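Side-chain contacts in MarR Like Protein, TVG0766549 (Thermoplasma volcanium, PDB 3LFK), which is of unknown function but has a MarR-like winged helix-turn-helix fold and may bind DNA, though once reported as a mechanosensitive channel: residues N72-Y76 against G77-E81; I90-S94 against E95-V99; V39-L42 against L43-K46; K51-L54 against Y55-K58. One frame throughout, in Å; residues are numbered along the deposited sequence.

Contact 1 of 4, residues N72-Y76 against G77-E81; sequences NLMDY and GFALE
Tyr76 and Phe78 meet as an offset edge-to-face pair: the tyrosine turns its edge to the phenylalanine face, with ring planes at 64° and centroids 5.9 Å apart. Tyr76 CB lies over that same Phe78 ring, 4.0 Å from its centroid, a CH-pi contact off-centre toward the rim. On the tyrosine itself, the carbonyl oxygen Asn72 O rests over one face. Leu73 O receives Phe78 N at 2.9 Å, with weak bonds from Gly77 N and Ala79 N besides. Gly77 N also reaches Met74 O at 3.0 Å. With Gly77 at positive phi, the bonds Phe78 N to Leu73 O and Gly77 N to Met74 O make a Schellman motif ending helix 66-76, from which the chain turns into strand 79-84 of the winged helix-turn-helix domain. Met74 CA makes a C-H...O contact of 3.4 Å with Ala79 O, and a water donates to both Met74 O and Ala79 O. CG beside the backbone N (chi1 -65°) and an extended chi2 (174°) carry Met74 SD to 4.0 Å from Glu81 CG. Leu73 CB packs on Ala79 CB, and Leu73 also leans on Leu41 of helix 36-47. Outside the turn, Tyr76 OH is hydrogen-bonded to Glu38 and its ring makes a cation-pi contact with Lys11.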
loop_
_atom_site.group_PDB
_atom_site.type_symbol
_atom_site.label_atom_id
_atom_site.label_comp_id
_atom_site.label_asym_id
_atom_site.label_seq_id
_atom_site.Cartn_x
_atom_site.Cartn_y
_atom_site.Cartn_z
ATOM N N ASN A 72 9.183 -5.317 2.406
ATOM C CA ASN A 72 8.862 -5.465 0.981
ATOM C C ASN A 72 8.215 -4.177 0.443
ATOM O O ASN A 72 8.556 -3.713 -0.644
ATOM C CB ASN A 72 7.933 -6.671 0.757
ATOM C CG ASN A 72 8.698 -7.966 0.734
ATOM O OD1 ASN A 72 9.677 -8.090 0.001
ATOM N ND2 ASN A 72 8.268 -8.936 1.523
ATOM N N LEU A 73 7.280 -3.588 1.190
ATOM C CA LEU A 73 6.649 -2.350 0.735
ATOM C C LEU A 73 7.674 -1.248 0.592
ATOM O O LEU A 73 7.539 -0.405 -0.296
ATOM C CB LEU A 73 5.539 -1.900 1.689
ATOM C CG LEU A 73 4.373 -2.879 1.797
ATOM C CD1 LEU A 73 3.360 -2.267 2.743
ATOM C CD2 LEU A 73 3.727 -3.147 0.451
ATOM N N MET A 74 8.684 -1.246 1.466
ATOM C CA MET A 74 9.743 -0.238 1.356
ATOM C C MET A 74 10.605 -0.491 0.118
ATOM O O MET A 74 10.930 0.466 -0.609
ATOM C CB MET A 74 10.581 -0.237 2.631
ATOM C CG MET A 74 9.747 0.203 3.805
ATOM S SD MET A 74 10.711 0.044 5.392
ATOM C CE MET A 74 11.251 -1.409 5.365
ATOM N N ASP A 75 10.968 -1.746 -0.110
ATOM C CA ASP A 75 11.774 -2.107 -1.270
ATOM C C ASP A 75 11.001 -1.761 -2.563
ATOM O O ASP A 75 11.591 -1.346 -3.541
ATOM C CB ASP A 75 12.076 -3.598 -1.286
ATOM C CG ASP A 75 13.029 -4.029 -0.189
ATOM O OD1 ASP A 75 13.612 -3.169 0.511
ATOM O OD2 ASP A 75 13.174 -5.258 -0.030
ATOM N N TYR A 76 9.672 -1.910 -2.551
ATOM C CA TYR A 76 8.886 -1.592 -3.755
ATOM C C TYR A 76 8.812 -0.100 -4.038
ATOM O O TYR A 76 8.443 0.311 -5.136
ATOM C CB TYR A 76 7.418 -2.060 -3.613
ATOM C CG TYR A 76 7.208 -3.529 -3.419
ATOM C CD1 TYR A 76 8.090 -4.470 -3.899
ATOM C CD2 TYR A 76 6.058 -3.979 -2.756
ATOM C CE1 TYR A 76 7.861 -5.826 -3.739
ATOM C CE2 TYR A 76 5.805 -5.323 -2.591
ATOM C CZ TYR A 76 6.698 -6.253 -3.076
ATOM O OH TYR A 76 6.451 -7.593 -2.920
ATOM N N GLY A 77 9.105 0.717 -3.032
ATOM C CA GLY A 77 9.035 2.154 -3.168
ATOM C C GLY A 77 7.712 2.744 -2.689
ATOM O O GLY A 77 7.389 3.894 -2.967
ATOM N N PHE A 78 6.963 1.960 -1.915
ATOM C CA PHE A 78 5.640 2.406 -1.446
ATOM C C PHE A 78 5.577 2.966 -0.035
ATOM O O PHE A 78 4.580 3.610 0.348
ATOM C CB PHE A 78 4.615 1.262 -1.535
ATOM C CG PHE A 78 4.380 0.728 -2.935
ATOM C CD1 PHE A 78 4.699 1.482 -4.072
ATOM C CD2 PHE A 78 3.823 -0.542 -3.115
ATOM C CE1 PHE A 78 4.457 0.957 -5.357
ATOM C CE2 PHE A 78 3.582 -1.068 -4.381
ATOM C CZ PHE A 78 3.902 -0.311 -5.524
ATOM N N ALA A 79 6.632 2.746 0.740
ATOM C CA ALA A 79 6.654 3.240 2.101
ATOM C C ALA A 79 8.080 3.503 2.524
ATOM O O ALA A 79 9.047 3.014 1.915
ATOM C CB ALA A 79 6.030 2.179 3.022
ATOM N N LEU A 80 8.215 4.286 3.590
ATOM C CA LEU A 80 9.548 4.525 4.108
ATOM C C LEU A 80 9.512 4.799 5.590
ATOM O O LEU A 80 8.433 4.943 6.185
ATOM C CB LEU A 80 10.257 5.653 3.346
ATOM C CG LEU A 80 9.541 6.969 3.107
ATOM C CD1 LEU A 80 9.710 7.869 4.322
ATOM C CD2 LEU A 80 10.146 7.641 1.878
ATOM N N GLU A 81 10.699 4.800 6.190
ATOM C CA GLU A 81 10.839 5.068 7.624
ATOM C C GLU A 81 11.238 6.504 7.872
ATOM O O GLU A 81 12.177 7.019 7.260
ATOM C CB GLU A 81 11.933 4.234 8.260
ATOM C CG GLU A 81 11.916 2.780 7.977
ATOM C CD GLU A 81 13.191 2.143 8.474
ATOM O OE1 GLU A 81 13.411 2.163 9.702
ATOM O OE2 GLU A 81 13.974 1.639 7.637
HETATM O O HOH W 1 10.785 3.186 -0.236
#

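Contact 2 of 4, residues I90-S94 against E95-V99; sequences IVLTS and EGEFV
Thr93 OG1 accepts the backbone N-H of Gly96 at 3.0 Å, with an angle of 154° at the hydrogen, and so caps the first turn of helix 94-116. The hydroxyl gets there by sitting between its own backbone N and carbonyl carbon (chi1 57°), where it faces the incoming helix. The same oxygen is hydrogen-bonded to Gly77 O, which ties the cap to the turn before strand 79-84. Next to it the packing is close: Glu97 N binds Thr93 O at 2.9 Å, Phe98 N binds Ser94 O at 3.0 Å, and the Glu97 chain folds over the threonine carbonyl, bringing CG to 3.1 Å from Thr93 O and to 3.7 Å from Leu92 CB. Leu92 and Glu97 thus cross at a slant, and Leu92 also packs on Leu42, Leu45 and Lys46 of helix 36-47. Glu95, bent at chi2 (63°), curls back toward the cap residues Thr93 and Ser94; its OE1 stops 3.8 Å from Thr93 CB, and its OE2 is hydrogen-bonded to Gly16 N. The outer side is looser. The Ser94 side chain is exposed there, and a water donates to Leu92 O and, weakly, to Glu97 OE2, bridging the strand end to the carboxylate. Of the Phe98 side chain CB comes close, to Ser94 O, while the ring leads off to Lys21 and Pro22. This is a threonine N-cap at a strand-to-helix junction, joining the second strand of the wing to the long C-terminal helix of this MarR-like winged helix-turn-helix fold.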
loop_
_atom_site.group_PDB
_atom_site.type_symbol
_atom_site.label_atom_id
_atom_site.label_comp_id
_atom_site.label_asym_id
_atom_site.label_seq_id
_atom_site.Cartn_x
_atom_site.Cartn_y
_atom_site.Cartn_z
ATOM N N ILE A 90 6.302 5.159 10.312
ATOM C CA ILE A 90 6.241 4.582 8.961
ATOM C C ILE A 90 5.279 5.434 8.132
ATOM O O ILE A 90 4.165 5.725 8.575
ATOM C CB ILE A 90 5.735 3.130 8.991
ATOM C CG1 ILE A 90 6.622 2.278 9.902
ATOM C CG2 ILE A 90 5.644 2.585 7.566
ATOM C CD1 ILE A 90 8.132 2.382 9.617
ATOM N N VAL A 91 5.701 5.853 6.935
ATOM C CA VAL A 91 4.859 6.702 6.096
ATOM C C VAL A 91 4.793 6.193 4.670
ATOM O O VAL A 91 5.771 5.615 4.164
ATOM C CB VAL A 91 5.386 8.171 6.024
ATOM C CG1 VAL A 91 5.731 8.686 7.421
ATOM C CG2 VAL A 91 6.585 8.239 5.143
ATOM N N LEU A 92 3.641 6.359 4.029
ATOM C CA LEU A 92 3.517 5.947 2.639
ATOM C C LEU A 92 4.183 7.014 1.782
ATOM O O LEU A 92 4.172 8.204 2.122
ATOM C CB LEU A 92 2.040 5.843 2.203
ATOM C CG LEU A 92 1.219 4.733 2.845
ATOM C CD1 LEU A 92 -0.207 4.817 2.370
ATOM C CD2 LEU A 92 1.807 3.367 2.493
ATOM N N THR A 93 4.811 6.585 0.698
ATOM C CA THR A 93 5.374 7.560 -0.245
ATOM C C THR A 93 4.198 8.000 -1.121
ATOM O O THR A 93 3.119 7.420 -1.059
ATOM C CB THR A 93 6.386 6.907 -1.171
ATOM O OG1 THR A 93 5.742 5.830 -1.860
ATOM C CG2 THR A 93 7.571 6.339 -0.385
ATOM N N SER A 94 4.402 9.009 -1.963
ATOM C CA SER A 94 3.328 9.437 -2.848
ATOM C C SER A 94 2.905 8.275 -3.750
ATOM O O SER A 94 1.727 8.143 -4.072
ATOM C CB SER A 94 3.779 10.614 -3.704
ATOM O OG SER A 94 4.070 11.722 -2.877
ATOM N N GLU A 95 3.860 7.431 -4.143
ATOM C CA GLU A 95 3.553 6.288 -5.003
ATOM C C GLU A 95 2.757 5.224 -4.225
ATOM O O GLU A 95 1.859 4.582 -4.764
ATOM C CB GLU A 95 4.837 5.695 -5.586
ATOM C CG GLU A 95 5.544 6.623 -6.598
ATOM C CD GLU A 95 6.027 7.929 -5.977
ATOM O OE1 GLU A 95 6.620 7.890 -4.881
ATOM O OE2 GLU A 95 5.824 9.009 -6.586
ATOM N N GLY A 96 3.083 5.049 -2.950
ATOM C CA GLY A 96 2.348 4.095 -2.140
ATOM C C GLY A 96 0.917 4.586 -1.932
ATOM O O GLY A 96 -0.014 3.775 -1.935
ATOM N N GLU A 97 0.738 5.890 -1.744
ATOM C CA GLU A 97 -0.603 6.457 -1.578
ATOM C C GLU A 97 -1.388 6.234 -2.867
ATOM O O GLU A 97 -2.554 5.823 -2.838
ATOM C CB GLU A 97 -0.507 7.954 -1.260
ATOM C CG GLU A 97 0.272 8.197 0.024
ATOM C CD GLU A 97 -0.358 9.213 0.929
ATOM O OE1 GLU A 97 -0.629 10.339 0.457
ATOM O OE2 GLU A 97 -0.570 8.885 2.118
ATOM N N PHE A 98 -0.737 6.475 -4.000
ATOM C CA PHE A 98 -1.368 6.282 -5.305
ATOM C C PHE A 98 -1.882 4.844 -5.485
ATOM O O PHE A 98 -3.028 4.605 -5.883
ATOM C CB PHE A 98 -0.357 6.602 -6.425
ATOM C CG PHE A 98 -0.899 6.395 -7.813
ATOM C CD1 PHE A 98 -1.681 7.372 -8.416
ATOM C CD2 PHE A 98 -0.666 5.207 -8.493
ATOM C CE1 PHE A 98 -2.219 7.153 -9.684
ATOM C CE2 PHE A 98 -1.201 4.982 -9.756
ATOM C CZ PHE A 98 -1.978 5.959 -10.352
ATOM N N VAL A 99 -1.012 3.878 -5.197
ATOM C CA VAL A 99 -1.361 2.485 -5.380
ATOM C C VAL A 99 -2.438 2.069 -4.390
ATOM O O VAL A 99 -3.368 1.350 -4.751
ATOM C CB VAL A 99 -0.082 1.621 -5.238
ATOM C CG1 VAL A 99 -0.433 0.163 -5.136
ATOM C CG2 VAL A 99 0.817 1.865 -6.464
HETATM O O HOH W 2 1.910 9.771 3.006
#

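Contact 3 of 4, residues V39-L42 against L43-K46; sequences VSLL and LFLK
The Phe44 ring, the one flat side chain here, is approached obliquely by Leu41 CD1, which comes within 4.3 Å of Phe44 CD2. Beyond the two segments the ring also meets that of His48, the planes at about 45°. Phe44 CG is anti to the backbone N (chi1 172°), which leads the ring away from residues 39-42. Its CB, placed by the helical backbone, lies against two carbonyls, 3.4 Å from both Leu41 O and Ser40 O. Leu41 serves a second neighbour as well: its CG stands 4.3 Å from Leu45 CD1, one turn along. On another side of the helix Val39 and Leu43 lie side by side and point the same way, Val39 CG1 reaching Leu43 CD1 at 4.1 Å, and Leu43 CG rides over Val39 O at 3.4 Å. The backbone beneath is regular: Leu43 N binds Val39 O at 3.0 Å with an angle of 165°, and Phe44, Leu45 and Lys46 follow the same i to i+4 pattern. Ser40 OG is turned to its own helix, hydrogen-bonded to Gln36 O. Leu42 packs on Leu92 and Val99, while Leu41 leans on Val69, Leu70 and Leu73. These rows of aliphatic side chains are those of a central helix in a winged helix-turn-helix domain, with helix 66-76, strand 87-92 and the long C-terminal helix packing on it.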
loop_
_atom_site.group_PDB
_atom_site.type_symbol
_atom_site.label_atom_id
_atom_site.label_comp_id
_atom_site.label_asym_id
_atom_site.label_seq_id
_atom_site.Cartn_x
_atom_site.Cartn_y
_atom_site.Cartn_z
ATOM N N VAL A 39 -0.770 -6.228 0.409
ATOM C CA VAL A 39 -1.896 -5.371 0.099
ATOM C C VAL A 39 -2.589 -5.002 1.409
ATOM O O VAL A 39 -2.896 -3.842 1.650
ATOM C CB VAL A 39 -2.887 -6.091 -0.830
ATOM C CG1 VAL A 39 -4.112 -5.206 -1.064
ATOM C CG2 VAL A 39 -2.238 -6.378 -2.187
ATOM N N SER A 40 -2.830 -5.994 2.260
ATOM C CA SER A 40 -3.452 -5.709 3.558
ATOM C C SER A 40 -2.674 -4.647 4.349
ATOM O O SER A 40 -3.254 -3.691 4.894
ATOM C CB SER A 40 -3.521 -7.007 4.373
ATOM O OG SER A 40 -4.424 -7.901 3.755
ATOM N N LEU A 41 -1.347 -4.786 4.412
ATOM C CA LEU A 41 -0.566 -3.815 5.145
ATOM C C LEU A 41 -0.606 -2.421 4.496
ATOM O O LEU A 41 -0.688 -1.419 5.174
ATOM C CB LEU A 41 0.888 -4.277 5.277
ATOM C CG LEU A 41 1.732 -3.265 6.061
ATOM C CD1 LEU A 41 1.184 -3.037 7.486
ATOM C CD2 LEU A 41 3.165 -3.778 6.135
ATOM N N LEU A 42 -0.508 -2.371 3.171
ATOM C CA LEU A 42 -0.555 -1.092 2.473
ATOM C C LEU A 42 -1.871 -0.354 2.768
ATOM O O LEU A 42 -1.877 0.855 2.999
ATOM C CB LEU A 42 -0.396 -1.333 0.958
ATOM C CG LEU A 42 -0.330 -0.080 0.086
ATOM C CD1 LEU A 42 0.986 0.615 0.310
ATOM C CD2 LEU A 42 -0.474 -0.471 -1.390
ATOM N N LEU A 43 -2.980 -1.089 2.735
ATOM C CA LEU A 43 -4.282 -0.480 2.999
ATOM C C LEU A 43 -4.400 -0.097 4.476
ATOM O O LEU A 43 -5.057 0.889 4.814
ATOM C CB LEU A 43 -5.422 -1.439 2.597
ATOM C CG LEU A 43 -5.474 -1.757 1.102
ATOM C CD1 LEU A 43 -6.695 -2.622 0.796
ATOM C CD2 LEU A 43 -5.513 -0.486 0.302
ATOM N N PHE A 44 -3.764 -0.862 5.351
ATOM C CA PHE A 44 -3.800 -0.526 6.773
ATOM C C PHE A 44 -3.104 0.834 6.932
ATOM O O PHE A 44 -3.591 1.727 7.616
ATOM C CB PHE A 44 -3.077 -1.609 7.578
ATOM C CG PHE A 44 -2.897 -1.274 9.035
ATOM C CD1 PHE A 44 -3.884 -1.590 9.966
ATOM C CD2 PHE A 44 -1.737 -0.641 9.474
ATOM C CE1 PHE A 44 -3.707 -1.273 11.315
ATOM C CE2 PHE A 44 -1.549 -0.323 10.817
ATOM C CZ PHE A 44 -2.539 -0.639 11.739
ATOM N N LEU A 45 -1.955 1.011 6.292
ATOM C CA LEU A 45 -1.242 2.267 6.388
ATOM C C LEU A 45 -2.071 3.417 5.810
ATOM O O LEU A 45 -2.100 4.513 6.377
ATOM C CB LEU A 45 0.115 2.163 5.654
ATOM C CG LEU A 45 1.091 1.166 6.309
ATOM C CD1 LEU A 45 2.297 0.929 5.369
ATOM C CD2 LEU A 45 1.586 1.710 7.639
ATOM N N LYS A 46 -2.741 3.172 4.687
ATOM C CA LYS A 46 -3.552 4.187 4.038
ATOM C C LYS A 46 -4.721 4.572 4.936
ATOM O O LYS A 46 -5.039 5.754 5.061
ATOM C CB LYS A 46 -4.085 3.662 2.696
ATOM C CG LYS A 46 -4.816 4.713 1.869
ATOM C CD LYS A 46 -3.833 5.803 1.431
ATOM C CE LYS A 46 -4.475 6.835 0.488
ATOM N NZ LYS A 46 -5.425 7.746 1.199
#

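Contact 4 of 4, residues K51-L54 against Y55-K58; sequences KIPL and YRIK
Ile52 and Arg56 cross at about a right angle, the isoleucine end laid over the arginine stem. Ile52 CD1 touches Arg56 CB at 3.6 Å and stands over one face of the guanidinium, off-centre toward its rim. CG1 is anti to the backbone N (chi1 -170°), which sends that branch at the arginine, while Ile52 CG2 turns to Ile57 and meets its CD1 at 4.0 Å in a slanting contact. The bend at chi3 (57°) turns the guanidinium over Ile52 CD1, and Arg56 NE makes a salt bridge to Glu60. Pro53 sits at the N-cap of helix 54-60, where strand 51-53 of the three-stranded sheet gives way to the helix that follows it in this winged helix-turn-helix domain. Its ring runs alongside Tyr55 and points the same way: Pro53 CB lies 3.5 Å from Tyr55 CE2, obliquely placed against the aromatic ring. Pro53 O takes Arg56 N at 3.1 Å, and Leu54 O receives Lys58 N at 3.2 Å and, weakly, Ile57 N. Lys58 extends past Leu54, its CE 4.3 Å from Leu54 CD2, to a salt bridge with Glu67. Inward, Ile52 rests on Phe44 and Leu45, and Ile57 on Leu41, Leu45 and Ile90, whereas the tyrosine stays on the exposed side.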
loop_
_atom_site.group_PDB
_atom_site.type_symbol
_atom_site.label_atom_id
_atom_site.label_comp_id
_atom_site.label_asym_id
_atom_site.label_seq_id
_atom_site.Cartn_x
_atom_site.Cartn_y
_atom_site.Cartn_z
ATOM N N LYS A 51 0.543 7.458 7.689
ATOM C CA LYS A 51 1.642 7.736 8.624
ATOM C C LYS A 51 1.300 7.164 10.006
ATOM O O LYS A 51 0.276 7.541 10.572
ATOM C CB LYS A 51 1.851 9.239 8.755
ATOM C CG LYS A 51 2.948 9.605 9.733
ATOM C CD LYS A 51 3.393 11.040 9.507
ATOM C CE LYS A 51 4.730 11.305 10.163
ATOM N NZ LYS A 51 5.207 12.685 9.858
ATOM N N ILE A 52 2.169 6.308 10.564
ATOM C CA ILE A 52 1.884 5.645 11.850
ATOM C C ILE A 52 3.138 5.067 12.568
ATOM O O ILE A 52 4.131 4.711 11.922
ATOM C CB ILE A 52 0.861 4.503 11.561
ATOM C CG1 ILE A 52 0.292 3.907 12.849
ATOM C CG2 ILE A 52 1.543 3.386 10.800
ATOM C CD1 ILE A 52 -0.831 2.896 12.583
ATOM N N PRO A 53 3.127 4.987 13.914
ATOM C CA PRO A 53 4.281 4.437 14.645
ATOM C C PRO A 53 4.497 2.952 14.330
ATOM O O PRO A 53 3.530 2.198 14.152
ATOM C CB PRO A 53 3.885 4.625 16.116
ATOM C CG PRO A 53 3.050 5.850 16.081
ATOM C CD PRO A 53 2.180 5.626 14.854
ATOM N N LEU A 54 5.750 2.509 14.281
ATOM C CA LEU A 54 6.001 1.107 13.985
ATOM C C LEU A 54 5.339 0.162 14.996
ATOM O O LEU A 54 4.833 -0.892 14.625
ATOM C CB LEU A 54 7.511 0.826 13.910
ATOM C CG LEU A 54 7.915 -0.631 13.675
ATOM C CD1 LEU A 54 7.553 -1.097 12.249
ATOM C CD2 LEU A 54 9.414 -0.740 13.881
ATOM N N TYR A 55 5.296 0.542 16.275
ATOM C CA TYR A 55 4.692 -0.368 17.238
ATOM C C TYR A 55 3.206 -0.640 16.947
ATOM O O TYR A 55 2.695 -1.695 17.292
ATOM C CB TYR A 55 4.919 0.137 18.687
ATOM C CG TYR A 55 4.025 1.259 19.122
ATOM C CD1 TYR A 55 2.696 1.022 19.467
ATOM C CD2 TYR A 55 4.492 2.572 19.147
ATOM C CE1 TYR A 55 1.849 2.070 19.817
ATOM C CE2 TYR A 55 3.658 3.622 19.493
ATOM C CZ TYR A 55 2.340 3.365 19.825
ATOM O OH TYR A 55 1.515 4.412 20.158
ATOM N N ARG A 56 2.502 0.287 16.304
ATOM C CA ARG A 56 1.100 0.013 15.993
ATOM C C ARG A 56 1.003 -1.052 14.903
ATOM O O ARG A 56 0.087 -1.876 14.898
ATOM C CB ARG A 56 0.366 1.286 15.557
ATOM C CG ARG A 56 0.248 2.327 16.676
ATOM C CD ARG A 56 -0.759 3.429 16.338
ATOM N NE ARG A 56 -2.075 2.879 16.045
ATOM C CZ ARG A 56 -3.072 3.572 15.502
ATOM N NH1 ARG A 56 -2.906 4.854 15.200
ATOM N NH2 ARG A 56 -4.222 2.977 15.223
ATOM N N ILE A 57 1.955 -1.039 13.971
ATOM C CA ILE A 57 1.954 -2.032 12.908
ATOM C C ILE A 57 2.152 -3.425 13.501
ATOM O O ILE A 57 1.505 -4.377 13.090
ATOM C CB ILE A 57 3.053 -1.705 11.882
ATOM C CG1 ILE A 57 2.632 -0.460 11.111
ATOM C CG2 ILE A 57 3.292 -2.892 10.934
ATOM C CD1 ILE A 57 3.736 0.133 10.278
ATOM N N LYS A 58 3.020 -3.529 14.499
ATOM C CA LYS A 58 3.276 -4.812 15.135
ATOM C C LYS A 58 2.080 -5.321 15.900
ATOM O O LYS A 58 1.768 -6.511 15.872
ATOM C CB LYS A 58 4.449 -4.697 16.098
ATOM C CG LYS A 58 5.764 -4.432 15.442
ATOM C CD LYS A 58 6.862 -4.565 16.473
ATOM C CE LYS A 58 8.222 -4.400 15.849
ATOM N NZ LYS A 58 9.297 -4.711 16.832
#

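How the contacts relate
Contact 3 lies nearest the centre of the chain, and its side-chain contacts are apolar, over regular helix backbone bonds; contact 4, its centre about 14 Å from that of the chain, sets an apolar inner side against charged and aromatic groups outside. Contacts 2 and 4 both begin a helix after a strand and contact 1 ends one; contact 1 adds an aromatic pair to its backbone bonds. Contacts 1 and 2 contribute the neighbouring strands 79-84 and 87-92, with Leu80 N 2.8 Å from Val91 O. Contact 4 joins the same sheet through Ile52 O and Ile90 N, 2.7 Å apart. Helix 36-47 packs against all three.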